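Local atomic coordinates of reticulocyte-binding protein 2a (Plasmodium vivax, PDB entry 4Z8N), a protein that probably helps the malaria parasite recognise and invade young red blood cells, this chain being its mostly helical erythrocyte-binding domain. Residues 28-31 and 32-36; 45-48 and 49-52; 198-201 and 202-206; 205-208 and 209-213. One frame throughout, in Å; residues are numbered along the deposited sequence.

Contact 1. Residues 28-31 and 32-36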
# COMPACT_ATOMS: atom_id res chain seq x y z
N MET A 28 -6.70 -10.32 4.01
CA MET A 28 -5.98 -11.55 3.70
C MET A 28 -4.75 -11.66 4.58
O MET A 28 -4.37 -12.75 5.01
CB MET A 28 -5.60 -11.60 2.22
CG MET A 28 -6.79 -11.43 1.28
SD MET A 28 -8.02 -12.75 1.42
CE MET A 28 -7.22 -14.06 0.52
N ASN A 29 -4.12 -10.52 4.83
CA ASN A 29 -2.99 -10.45 5.74
C ASN A 29 -3.44 -10.81 7.15
O ASN A 29 -2.75 -11.52 7.88
CB ASN A 29 -2.38 -9.05 5.72
CG ASN A 29 -0.93 -9.04 6.15
OD1 ASN A 29 -0.61 -9.39 7.29
ND2 ASN A 29 -0.04 -8.64 5.25
N TYR A 30 -4.61 -10.31 7.52
CA TYR A 30 -5.19 -10.57 8.83
C TYR A 30 -5.48 -12.06 9.04
O TYR A 30 -5.20 -12.62 10.10
CB TYR A 30 -6.47 -9.75 9.01
CG TYR A 30 -7.29 -10.11 10.23
CD1 TYR A 30 -6.93 -9.67 11.49
CD2 TYR A 30 -8.44 -10.90 10.11
CE1 TYR A 30 -7.68 -10.00 12.60
CE2 TYR A 30 -9.19 -11.23 11.21
CZ TYR A 30 -8.81 -10.78 12.46
OH TYR A 30 -9.55 -11.11 13.57
N PHE A 31 -6.04 -12.70 8.02
CA PHE A 31 -6.38 -14.12 8.11
C PHE A 31 -5.13 -14.98 8.27
O PHE A 31 -5.16 -16.02 8.92
CB PHE A 31 -7.17 -14.56 6.87
CG PHE A 31 -8.51 -13.89 6.74
CD1 PHE A 31 -9.24 -13.54 7.87
CD2 PHE A 31 -9.04 -13.61 5.49
CE1 PHE A 31 -10.47 -12.92 7.76
CE2 PHE A 31 -10.28 -12.99 5.37
CZ PHE A 31 -10.99 -12.64 6.51
N ALA A 32 -4.03 -14.53 7.67
CA ALA A 32 -2.75 -15.23 7.80
C ALA A 32 -2.21 -15.09 9.22
O ALA A 32 -1.61 -16.02 9.75
CB ALA A 32 -1.75 -14.70 6.79
N GLU A 33 -2.43 -13.93 9.82
CA GLU A 33 -1.97 -13.67 11.19
C GLU A 33 -2.71 -14.53 12.21
O GLU A 33 -2.10 -15.08 13.12
CB GLU A 33 -2.14 -12.19 11.55
CG GLU A 33 -1.17 -11.28 10.83
CD GLU A 33 0.28 -11.64 11.12
OE1 GLU A 33 0.59 -11.97 12.28
OE2 GLU A 33 1.10 -11.60 10.18
N ILE A 34 -4.03 -14.63 12.04
CA ILE A 34 -4.85 -15.46 12.92
C ILE A 34 -4.40 -16.91 12.87
O ILE A 34 -4.41 -17.62 13.89
CB ILE A 34 -6.35 -15.36 12.55
CG1 ILE A 34 -6.88 -13.96 12.82
CG2 ILE A 34 -7.18 -16.38 13.33
CD1 ILE A 34 -6.83 -13.57 14.29
N LYS A 35 -3.97 -17.35 11.69
CA LYS A 35 -3.58 -18.74 11.47
C LYS A 35 -2.54 -19.24 12.47
O LYS A 35 -2.69 -20.33 13.02
CB LYS A 35 -3.05 -18.91 10.05
CG LYS A 35 -2.63 -20.34 9.72
CD LYS A 35 -2.22 -20.47 8.26
CE LYS A 35 -3.39 -20.86 7.39
NZ LYS A 35 -3.56 -22.34 7.32
N TYR A 36 -1.50 -18.45 12.74
CA TYR A 36 -0.50 -18.89 13.71
C TYR A 36 -0.67 -18.21 15.06
O TYR A 36 0.06 -18.50 16.01
CB TYR A 36 0.92 -18.67 13.17
CG TYR A 36 1.33 -17.23 12.95
CD1 TYR A 36 1.97 -16.51 13.96
CD2 TYR A 36 1.11 -16.60 11.74
CE1 TYR A 36 2.36 -15.20 13.76
CE2 TYR A 36 1.49 -15.29 11.53
CZ TYR A 36 2.12 -14.59 12.55
OH TYR A 36 2.51 -13.29 12.35

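Contact 2. Residues 45-48 and 49-52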
# COMPACT_ATOMS: atom_id res chain seq x y z
N LYS A 45 -7.33 -24.43 16.14
CA LYS A 45 -6.31 -24.37 15.09
C LYS A 45 -6.62 -25.32 13.93
O LYS A 45 -6.50 -24.94 12.77
CB LYS A 45 -4.92 -24.68 15.67
CG LYS A 45 -3.80 -24.73 14.63
CD LYS A 45 -3.32 -23.33 14.25
CE LYS A 45 -2.02 -23.38 13.44
NZ LYS A 45 -2.23 -23.27 11.97
N LYS A 46 -7.01 -26.56 14.24
CA LYS A 46 -7.29 -27.52 13.18
C LYS A 46 -8.53 -27.11 12.39
O LYS A 46 -8.55 -27.21 11.16
CB LYS A 46 -7.45 -28.95 13.72
CG LYS A 46 -7.87 -29.07 15.17
CD LYS A 46 -7.75 -30.50 15.72
CE LYS A 46 -6.29 -30.90 15.95
NZ LYS A 46 -6.15 -32.12 16.79
N ASN A 47 -9.55 -26.63 13.10
CA ASN A 47 -10.75 -26.15 12.44
C ASN A 47 -10.47 -24.93 11.56
O ASN A 47 -11.01 -24.81 10.46
CB ASN A 47 -11.84 -25.81 13.46
CG ASN A 47 -12.52 -27.05 14.02
OD1 ASN A 47 -12.60 -28.08 13.36
ND2 ASN A 47 -13.02 -26.94 15.25
N TYR A 48 -9.62 -24.03 12.05
CA TYR A 48 -9.31 -22.82 11.30
C TYR A 48 -8.52 -23.15 10.04
O TYR A 48 -8.81 -22.61 8.97
CB TYR A 48 -8.52 -21.82 12.15
CG TYR A 48 -8.25 -20.51 11.44
CD1 TYR A 48 -9.21 -19.51 11.42
CD2 TYR A 48 -7.05 -20.28 10.79
CE1 TYR A 48 -8.98 -18.31 10.76
CE2 TYR A 48 -6.81 -19.09 10.14
CZ TYR A 48 -7.78 -18.11 10.13
OH TYR A 48 -7.54 -16.92 9.48
N ASP A 49 -7.53 -24.02 10.16
CA ASP A 49 -6.72 -24.42 9.02
C ASP A 49 -7.59 -25.05 7.93
O ASP A 49 -7.35 -24.85 6.74
CB ASP A 49 -5.62 -25.40 9.44
CG ASP A 49 -4.54 -24.74 10.28
OD1 ASP A 49 -4.39 -23.51 10.19
OD2 ASP A 49 -3.84 -25.46 11.03
N GLU A 50 -8.61 -25.79 8.36
CA GLU A 50 -9.54 -26.42 7.45
C GLU A 50 -10.43 -25.39 6.76
O GLU A 50 -10.64 -25.45 5.55
CB GLU A 50 -10.40 -27.45 8.19
CG GLU A 50 -11.36 -28.22 7.30
CD GLU A 50 -12.19 -29.23 8.08
OE1 GLU A 50 -12.91 -28.82 9.01
OE2 GLU A 50 -12.11 -30.44 7.77
N ALA A 51 -10.94 -24.44 7.53
CA ALA A 51 -11.79 -23.38 7.00
C ALA A 51 -11.00 -22.41 6.12
O ALA A 51 -11.51 -21.92 5.12
CB ALA A 51 -12.48 -22.64 8.14
N TYR A 52 -9.76 -22.15 6.51
CA TYR A 52 -8.86 -21.29 5.74
C TYR A 52 -8.62 -21.86 4.35
O TYR A 52 -8.64 -21.14 3.36
CB TYR A 52 -7.53 -21.11 6.48
CG TYR A 52 -6.59 -20.10 5.87
CD1 TYR A 52 -5.73 -20.46 4.83
CD2 TYR A 52 -6.55 -18.79 6.33
CE1 TYR A 52 -4.86 -19.54 4.27
CE2 TYR A 52 -5.68 -17.86 5.77
CZ TYR A 52 -4.84 -18.24 4.75
OH TYR A 52 -3.98 -17.33 4.19

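Contact 3. Residues 198-201 and 202-206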
# COMPACT_ATOMS: atom_id res chain seq x y z
N ASN A 198 8.12 23.00 -24.30
CA ASN A 198 8.80 21.92 -25.00
C ASN A 198 8.63 20.61 -24.23
O ASN A 198 8.07 20.60 -23.13
CB ASN A 198 10.28 22.24 -25.20
CG ASN A 198 10.98 22.61 -23.90
OD1 ASN A 198 11.27 21.76 -23.07
ND2 ASN A 198 11.27 23.90 -23.74
N VAL A 199 9.12 19.51 -24.80
CA VAL A 199 8.92 18.19 -24.19
C VAL A 199 9.67 18.03 -22.87
O VAL A 199 9.23 17.30 -21.98
CB VAL A 199 9.32 17.05 -25.15
CG1 VAL A 199 8.35 16.98 -26.32
CG2 VAL A 199 10.75 17.24 -25.64
N THR A 200 10.81 18.72 -22.74
CA THR A 200 11.57 18.69 -21.49
C THR A 200 10.77 19.33 -20.36
O THR A 200 10.70 18.79 -19.25
CB THR A 200 12.93 19.40 -21.63
OG1 THR A 200 13.73 18.71 -22.60
CG2 THR A 200 13.67 19.42 -20.29
N ILE A 201 10.16 20.47 -20.64
CA ILE A 201 9.29 21.14 -19.68
C ILE A 201 8.09 20.25 -19.34
O ILE A 201 7.73 20.10 -18.17
CB ILE A 201 8.79 22.50 -20.22
CG1 ILE A 201 9.94 23.50 -20.26
CG2 ILE A 201 7.64 23.04 -19.36
CD1 ILE A 201 9.55 24.87 -20.79
N SER A 202 7.49 19.66 -20.36
CA SER A 202 6.34 18.78 -20.18
C SER A 202 6.71 17.57 -19.33
O SER A 202 5.93 17.13 -18.48
CB SER A 202 5.79 18.33 -21.53
OG SER A 202 5.38 19.44 -22.31
N ALA A 203 7.91 17.03 -19.54
CA ALA A 203 8.38 15.87 -18.79
C ALA A 203 8.60 16.17 -17.30
O ALA A 203 8.28 15.35 -16.44
CB ALA A 203 9.66 15.32 -19.42
N ILE A 204 9.14 17.35 -17.02
CA ILE A 204 9.41 17.81 -15.66
C ILE A 204 8.11 17.91 -14.87
O ILE A 204 7.96 17.38 -13.77
CB ILE A 204 10.11 19.19 -15.70
CG1 ILE A 204 11.54 19.04 -16.20
CG2 ILE A 204 10.11 19.86 -14.35
CD1 ILE A 204 12.28 20.35 -16.31
N ASN A 205 7.20 18.65 -15.48
CA ASN A 205 5.79 18.71 -15.16
C ASN A 205 5.08 17.38 -14.91
O ASN A 205 4.38 17.26 -13.92
CB ASN A 205 5.17 19.46 -16.32
CG ASN A 205 5.13 20.94 -16.08
OD1 ASN A 205 4.12 21.41 -15.58
ND2 ASN A 205 6.33 21.61 -16.10
N PHE A 206 5.28 16.39 -15.77
CA PHE A 206 4.73 15.05 -15.54
C PHE A 206 5.40 14.29 -14.38
O PHE A 206 4.72 13.65 -13.55
CB PHE A 206 4.84 14.22 -16.81
CG PHE A 206 4.52 12.77 -16.63
CD1 PHE A 206 3.21 12.35 -16.49
CD2 PHE A 206 5.53 11.82 -16.63
CE1 PHE A 206 2.91 11.02 -16.34
CE2 PHE A 206 5.24 10.49 -16.47
CZ PHE A 206 3.93 10.08 -16.33

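Contact 4. Residues 205-208 and 209-213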
# COMPACT_ATOMS: atom_id res chain seq x y z
N ASN A 205 7.20 18.65 -15.48
CA ASN A 205 5.79 18.71 -15.16
C ASN A 205 5.08 17.38 -14.91
O ASN A 205 4.38 17.26 -13.92
CB ASN A 205 5.17 19.46 -16.32
CG ASN A 205 5.13 20.94 -16.08
OD1 ASN A 205 4.12 21.41 -15.58
ND2 ASN A 205 6.33 21.61 -16.10
N PHE A 206 5.28 16.39 -15.77
CA PHE A 206 4.73 15.05 -15.54
C PHE A 206 5.40 14.29 -14.38
O PHE A 206 4.72 13.65 -13.55
CB PHE A 206 4.84 14.22 -16.81
CG PHE A 206 4.52 12.77 -16.63
CD1 PHE A 206 3.21 12.35 -16.49
CD2 PHE A 206 5.53 11.82 -16.63
CE1 PHE A 206 2.91 11.02 -16.34
CE2 PHE A 206 5.24 10.49 -16.47
CZ PHE A 206 3.93 10.08 -16.33
N LEU A 207 6.72 14.33 -14.35
CA LEU A 207 7.52 13.64 -13.34
C LEU A 207 7.30 14.21 -11.93
O LEU A 207 7.12 13.45 -10.98
CB LEU A 207 9.00 13.70 -13.70
CG LEU A 207 9.93 12.82 -12.87
CD1 LEU A 207 9.37 11.42 -12.72
CD2 LEU A 207 11.28 12.78 -13.52
N GLN A 208 7.16 15.53 -11.83
CA GLN A 208 6.78 16.20 -10.59
C GLN A 208 5.42 15.75 -10.13
O GLN A 208 5.21 15.54 -8.97
CB GLN A 208 6.77 17.73 -10.70
CG GLN A 208 8.12 18.39 -10.66
CD GLN A 208 8.11 19.86 -11.01
OE1 GLN A 208 9.10 20.52 -10.90
NE2 GLN A 208 6.99 20.37 -11.44
N GLU A 209 4.48 15.62 -11.05
CA GLU A 209 3.13 15.22 -10.63
C GLU A 209 3.06 13.77 -10.14
O GLU A 209 2.39 13.48 -9.15
CB GLU A 209 2.13 15.42 -11.77
CG GLU A 209 0.65 15.28 -11.35
CD GLU A 209 -0.30 15.92 -12.34
OE1 GLU A 209 0.20 16.60 -13.26
OE2 GLU A 209 -1.53 15.74 -12.22
N GLU A 210 3.73 12.86 -10.83
CA GLU A 210 3.68 11.46 -10.43
C GLU A 210 4.51 11.24 -9.16
O GLU A 210 4.23 10.32 -8.39
CB GLU A 210 4.12 10.53 -11.57
CG GLU A 210 5.57 10.63 -12.00
CD GLU A 210 5.91 9.62 -13.09
OE1 GLU A 210 5.24 8.57 -13.18
OE2 GLU A 210 6.85 9.87 -13.88
N MET A 211 5.50 12.08 -8.92
CA MET A 211 6.24 12.00 -7.67
C MET A 211 5.37 12.45 -6.50
O MET A 211 5.43 11.87 -5.42
CB MET A 211 7.53 12.83 -7.73
CG MET A 211 8.64 12.13 -8.49
SD MET A 211 10.21 13.02 -8.47
CE MET A 211 10.73 12.75 -6.78
N LEU A 212 4.55 13.47 -6.73
CA LEU A 212 3.59 13.92 -5.73
C LEU A 212 2.52 12.85 -5.49
O LEU A 212 2.08 12.65 -4.36
CB LEU A 212 2.95 15.25 -6.14
CG LEU A 212 3.85 16.49 -6.04
CD1 LEU A 212 3.17 17.71 -6.65
CD2 LEU A 212 4.25 16.78 -4.60
N ASP A 213 2.12 12.17 -6.56
CA ASP A 213 1.14 11.09 -6.47
C ASP A 213 1.67 9.91 -5.66
O ASP A 213 0.94 9.31 -4.87
CB ASP A 213 0.72 10.60 -7.86
CG ASP A 213 -0.16 11.60 -8.58
OD1 ASP A 213 -0.87 12.37 -7.90
OD2 ASP A 213 -0.15 11.60 -9.83

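Contact 1. Residues 28-31 and 32-36
Ile34, one helical turn after Tyr30, lays its CG1 branch over one face of the Tyr30 ring in a CH-pi contact. CG1 stands 4.0 Å from the ring centroid and 21° off the ring normal, displaced toward the phenolic end, where it comes within 3.7 Å of Tyr30 CZ. The terminal CD1 carries the cover on to the hydroxyl, 3.7 Å from Tyr30 OH. Tyr30 can meet it because its CG lies anti to the backbone N (chi1 170°), which carries the ring out beside the carbonyl carbon, on the side where Ile34 follows. Isoleucine suits this place: CG1 and CD1 cover the ring from face to hydroxyl, while the side chain also packs on Tyr48 of helix 42-69. The edge of the same ring is met in plane by CE1 of Phe31. Beneath the pair, Ile34 N donates to Tyr30 O over 3.0 Å, a nearly straight bond that fixes their spacing.

On another flank Asn29 and Glu33 run side by side, amide and carboxylate nearly coplanar, but OD1 of Asn29 and OE2 of Glu33, both acceptors, make only a non-bonded approach of 4.0 Å. Asn29 OD1 is buried without a partner in the model; Glu33 is held weakly by Tyr158 and Lys264. Further out, Phe31 meets Phe129 edge-to-face. This is i to i+4 packing along an alpha-helix, here 26-37, buried between helices 42-69, 119-136 and 246-297 of a mainly helical bundle.

Contact 2. Residues 45-48 and 49-52
Asp49 OD1 receives two ammonium groups: NZ of Lys45, one turn earlier in the same helix, and NZ of Lys35 from helix 26-37. The bond from Lys45 NZ to Asp49 OD1 is 2.8 Å long and uses the syn lone pair, on the side of the other carboxylate oxygen. Lys45 NZ also lies 2.9 Å from Asp49 OD2, a weaker bond, so the ammonium group sits in the fork of the carboxylate. To get there the lysine bends. Its first torsion is extended, but a turn at chi2 (79°) brings the chain back across the aspartate, and its CG passes 3.7 Å from Asp49 OD2. A lysine is long enough to make this detour, while the short aspartate keeps the negative charge close to the backbone.

The other pair one turn apart is aromatic. Tyr48 and Tyr52 have ring centroids 5.9 Å apart and planes at 43°, an oblique arrangement in which Tyr48 CE2 comes within 3.8 Å of Tyr52 CD2. The hydroxyl of Tyr48 lies at the edge of the Tyr52 ring, near its plane, and is hydrogen-bonded to Phe31 O. Below the rings, Tyr52 N donates to Tyr48 O over 2.7 Å. Tyrosine suits both positions: Tyr48 offers a ring for Ile34 and Ile133 with a polar end for a backbone carbonyl, and Tyr52 gives a cation-pi partner to Lys35. With two lysines drawn to one carboxylate, Asp49 probably remains ionised, and its charge helps tie helix 42-69 to helix 26-37.

Contact 3. Residues 198-201 and 202-206
Ile201 and Asn205 lie side by side on successive turns and point the same way, the methyl CG2 of Ile201 resting 3.8 Å from ND2 of Asn205. The amide is folded back over the helix, so that ND2 donates to Ile201 O at 2.9 Å. That carbonyl also takes the ordinary helical bond from Asn205 N, and the two donors reach it from opposite faces of its plane. Asparagine fits here because its short side chain can return to the backbone of the preceding turn; its OD1 receives a weak bond from Lys192.

Ser202 makes a comparable return toward Asn198. Its OG, set beside its own backbone N (chi1 -60°), donates to Asn198 O over 3.0 Å from above the carbonyl plane, whereas Ser202 N approaches the same oxygen in that plane. The carbonyl thus holds two donors of one residue. At the very start of the helix the Asn198 side chain turns forward, and its OD1 accepts from Ile201 N at 3.0 Å, with an N-H...O angle of 158°. An asparagine serves well because its short amide can replace the carbonyl that a preceding turn would have supplied.

Around these polar groups Ile201 packs on Met188 and Leu291, Ile204 on Leu287, and Thr200 OG1 is hydrogen-bonded to Glu88 OE2. The Asn198 to Ile201 bond is an N-cap that opens the long helix 199-237, followed by two side-chain-to-carbonyl bonds one turn back.

Contact 4. Residues 205-208 and 209-213
Glu210 carries its carboxylate across the side chains of Phe206 and Leu207, although neither offers it a donor. Its OE2 lies 3.1 Å from Phe206 CE2 and 3.2 Å from Leu207 CD1, close for an oxygen against carbon, and the carboxylate is turned 52° from the ring plane. The cause is a first torsion of 66°, which wedges CG between the backbone N and the carbonyl carbon. Glu85 OE2 also stands near OE2 of the buried Glu210, bringing two like charges close; one of the two may be protonated, or a proton shared between them, and a raised pKa would be consistent with this.

The backbone is better supplied. Glu210 N donates to Phe206 O, Met211 N to Leu207 O at 3.0 Å, and Leu212 N to Gln208 O at 3.1 Å, while the bond from Glu209 N to Asn205 O is weak at 3.3 Å. Leu212 O in turn accepts from Thr216 OG1.

Unbranched Met211 slips its CG to 3.2 Å from Leu207 O and continues toward Leu181 and Lys280. This part of helix 199-237 is packed against helix 71-85 through Phe206 and Glu210, helix 168-194 through Asn205 and Met211, and helix 246-297 through Leu207.

In the fold
The four contacts fall into two groups on opposite sides of the chain's centre. Contacts 1 and 2 have centres 11 Å apart and touch directly, where the consecutive helices 26-37 and 42-69 pack together: Tyr48 OH lies 2.6 Å from Phe31 O, and Lys35 CE 3.5 Å from Tyr52 CD1. Contacts 3 and 4 overlap on helix 199-237, sharing Asn205 and Phe206, with centres 10 Å apart. Between the groups, the centres of contacts 2 and 3 are 55 Å apart, and the nearest atoms of contacts 1 and 4 about 21 Å, reflecting the elongated bundle. All four lie away from the calcium-binding Glu120 and the disulfides.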